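PDB 3N54: spore germination protein B3 from Bacillus subtilis subsp. subtilis, which takes part in the response of spores to the germinant mixture of L-asparagine, glucose, fructose and potassium ions, as the GerBC component of a germinant receptor. Local coordinates for residues A[20-25]-A[50-55]. Numbering follows the deposited sequence.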
loop_
_atom_site.group_PDB
_atom_site.type_symbol
_atom_site.label_atom_id
_atom_site.label_comp_id
_atom_site.label_asym_id
_atom_site.label_seq_id
_atom_site.Cartn_x
_atom_site.Cartn_y
_atom_site.Cartn_z
ATOM N N GLN A 20 32.405 -15.099 3.069
ATOM C CA GLN A 20 31.213 -14.863 2.313
ATOM C C GLN A 20 31.682 -14.536 0.917
ATOM O O GLN A 20 32.829 -14.159 0.712
ATOM C CB GLN A 20 30.355 -13.749 2.926
ATOM C CG GLN A 20 31.028 -12.400 3.092
ATOM C CD GLN A 20 30.337 -11.517 4.134
ATOM O OE1 GLN A 20 30.723 -10.362 4.343
ATOM N NE2 GLN A 20 29.321 -12.062 4.797
ATOM N N TYR A 21 30.806 -14.725 -0.044
ATOM C CA TYR A 21 31.117 -14.371 -1.400
ATOM C C TYR A 21 30.838 -12.889 -1.597
ATOM O O TYR A 21 29.873 -12.351 -1.057
ATOM C CB TYR A 21 30.322 -15.244 -2.358
ATOM C CG TYR A 21 30.759 -16.671 -2.253
ATOM C CD1 TYR A 21 30.052 -17.586 -1.487
ATOM C CD2 TYR A 21 31.922 -17.095 -2.875
ATOM C CE1 TYR A 21 30.482 -18.905 -1.374
ATOM C CE2 TYR A 21 32.355 -18.391 -2.773
ATOM C CZ TYR A 21 31.631 -19.296 -2.021
ATOM O OH TYR A 21 32.077 -20.587 -1.913
ATOM N N LYS A 22 31.731 -12.233 -2.329
ATOM C CA LYS A 22 31.565 -10.842 -2.682
ATOM C C LYS A 22 31.798 -10.701 -4.172
ATOM O O LYS A 22 32.901 -10.925 -4.651
ATOM C CB LYS A 22 32.516 -9.932 -1.896
ATOM C CG LYS A 22 32.206 -8.449 -2.089
ATOM C CD LYS A 22 32.984 -7.528 -1.152
ATOM C CE LYS A 22 34.419 -7.314 -1.622
ATOM N NZ LYS A 22 35.063 -6.116 -0.965
ATOM N N LEU A 23 30.735 -10.376 -4.901
ATOM C CA LEU A 23 30.816 -10.103 -6.324
ATOM C C LEU A 23 30.801 -8.600 -6.501
ATOM O O LEU A 23 29.861 -7.946 -6.064
ATOM C CB LEU A 23 29.644 -10.714 -7.080
ATOM C CG LEU A 23 29.689 -12.215 -7.351
ATOM C CD1 LEU A 23 29.525 -13.022 -6.069
ATOM C CD2 LEU A 23 28.614 -12.592 -8.361
ATOM N N THR A 24 31.857 -8.049 -7.096
ATOM C CA THR A 24 31.910 -6.619 -7.378
ATOM C C THR A 24 31.907 -6.425 -8.887
ATOM O O THR A 24 32.886 -6.736 -9.562
ATOM C CB THR A 24 33.153 -5.944 -6.774
ATOM O OG1 THR A 24 33.276 -6.300 -5.394
ATOM C CG2 THR A 24 33.048 -4.410 -6.891
ATOM N N TYR A 25 30.789 -5.939 -9.415
ATOM C CA TYR A 25 30.692 -5.633 -10.833
ATOM C C TYR A 25 31.488 -4.366 -11.124
ATOM O O TYR A 25 31.753 -3.569 -10.223
ATOM C CB TYR A 25 29.235 -5.510 -11.269
ATOM C CG TYR A 25 28.547 -6.852 -11.336
ATOM C CD1 TYR A 25 28.096 -7.487 -10.182
ATOM C CD2 TYR A 25 28.374 -7.498 -12.553
ATOM C CE1 TYR A 25 27.480 -8.725 -10.242
ATOM C CE2 TYR A 25 27.757 -8.734 -12.626
ATOM C CZ TYR A 25 27.309 -9.342 -11.468
ATOM O OH TYR A 25 26.695 -10.570 -11.551
ATOM N N GLY A 50 30.641 -1.120 -10.078
ATOM C CA GLY A 50 29.209 -1.314 -10.241
ATOM C C GLY A 50 28.642 -1.858 -8.953
ATOM O O GLY A 50 29.178 -1.606 -7.877
ATOM N N LYS A 51 27.565 -2.623 -9.054
ATOM C CA LYS A 51 26.946 -3.179 -7.864
ATOM C C LYS A 51 27.824 -4.234 -7.189
ATOM O O LYS A 51 28.674 -4.877 -7.817
ATOM C CB LYS A 51 25.571 -3.776 -8.184
ATOM C CG LYS A 51 25.588 -5.028 -9.024
ATOM C CD LYS A 51 24.167 -5.463 -9.359
ATOM C CE LYS A 51 24.153 -6.539 -10.417
ATOM N NZ LYS A 51 22.771 -6.804 -10.913
ATOM N N THR A 52 27.584 -4.390 -5.897
ATOM C CA THR A 52 28.255 -5.364 -5.076
ATOM C C THR A 52 27.207 -6.325 -4.550
ATOM O O THR A 52 26.149 -5.897 -4.087
ATOM C CB THR A 52 28.980 -4.684 -3.906
ATOM O OG1 THR A 52 30.013 -3.841 -4.426
ATOM C CG2 THR A 52 29.592 -5.710 -2.965
ATOM N N ILE A 53 27.496 -7.619 -4.649
ATOM C CA ILE A 53 26.626 -8.659 -4.118
ATOM C C ILE A 53 27.360 -9.403 -3.004
ATOM O O ILE A 53 28.450 -9.940 -3.227
ATOM C CB ILE A 53 26.202 -9.654 -5.193
ATOM C CG1 ILE A 53 25.563 -8.933 -6.382
ATOM C CG2 ILE A 53 25.217 -10.665 -4.623
ATOM C CD1 ILE A 53 25.007 -9.900 -7.442
ATOM N N LEU A 54 26.768 -9.408 -1.809
ATOM C CA LEU A 54 27.324 -10.103 -0.657
ATOM C C LEU A 54 26.442 -11.292 -0.317
ATOM O O LEU A 54 25.219 -11.157 -0.206
ATOM C CB LEU A 54 27.429 -9.179 0.555
ATOM C CG LEU A 54 28.529 -8.110 0.544
ATOM C CD1 LEU A 54 28.369 -7.169 1.733
ATOM C CD2 LEU A 54 29.930 -8.732 0.544
ATOM N N GLU A 55 27.057 -12.457 -0.154
ATOM C CA GLU A 55 26.309 -13.651 0.183
ATOM C C GLU A 55 27.153 -14.737 0.833
ATOM O O GLU A 55 28.278 -14.997 0.413
ATOM C CB GLU A 55 25.672 -14.238 -1.071
ATOM C CG GLU A 55 24.694 -15.351 -0.749
ATOM C CD GLU A 55 23.923 -15.833 -1.953
ATOM O OE1 GLU A 55 24.399 -15.640 -3.092
ATOM O OE2 GLU A 55 22.836 -16.410 -1.746
#
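K51 lays its aliphatic chain over one face of the Y25 ring, with CE 4.2 Å from the ring centroid in a CH-pi contact; I53 CD1 and the backbone O of K51 lie at the ring's edge. A long lysine suits this place: its methylenes pack on the aromatic face, while NZ reaches on to 5.3 Å from the Y25 centroid, at most a weak cation-pi attraction. At the edge, Y25 CE1 meets I53 CD1 at 3.9 Å, and the beta-branched I53 sets its CB against that of L23; L23, I53 and Y25 make the apolar contacts here. At the other end, the backbone O of E55, which also accepts the bond from Y21 N, sits at the edge of the Y21 ring. Replacing Y25 by an alanine is likely to take the aromatic face from the K51 methylenes and the edge contact from I53 CD1, leaving the K51 chain freer to turn.

On the sheet face opposite Y21, L23, I53 and E55, K22 and L54 lie side by side. K22 swings CG away from its own amide nitrogen (chi1 -171°), bringing that methylene tightly to 3.5 Å from L54 CD2, whereas T24 and T52 pair more loosely.

Strand 21-28 is central in a three-stranded antiparallel sheet, bonding also to 8-15. L23 and I53, like Y21 and E55, bond both ways; then the pattern shifts, Y25 N bonding to K51 O and G50 N to Y25 O from above the carbonyl plane. Glycine suits position 50, since a CB would come within 3.3 Å of Y25 CB. Backbone bonds thus fix the register, while K22 and K51 lend methylenes to this surface contact, the end of K22 leading away from 50-55.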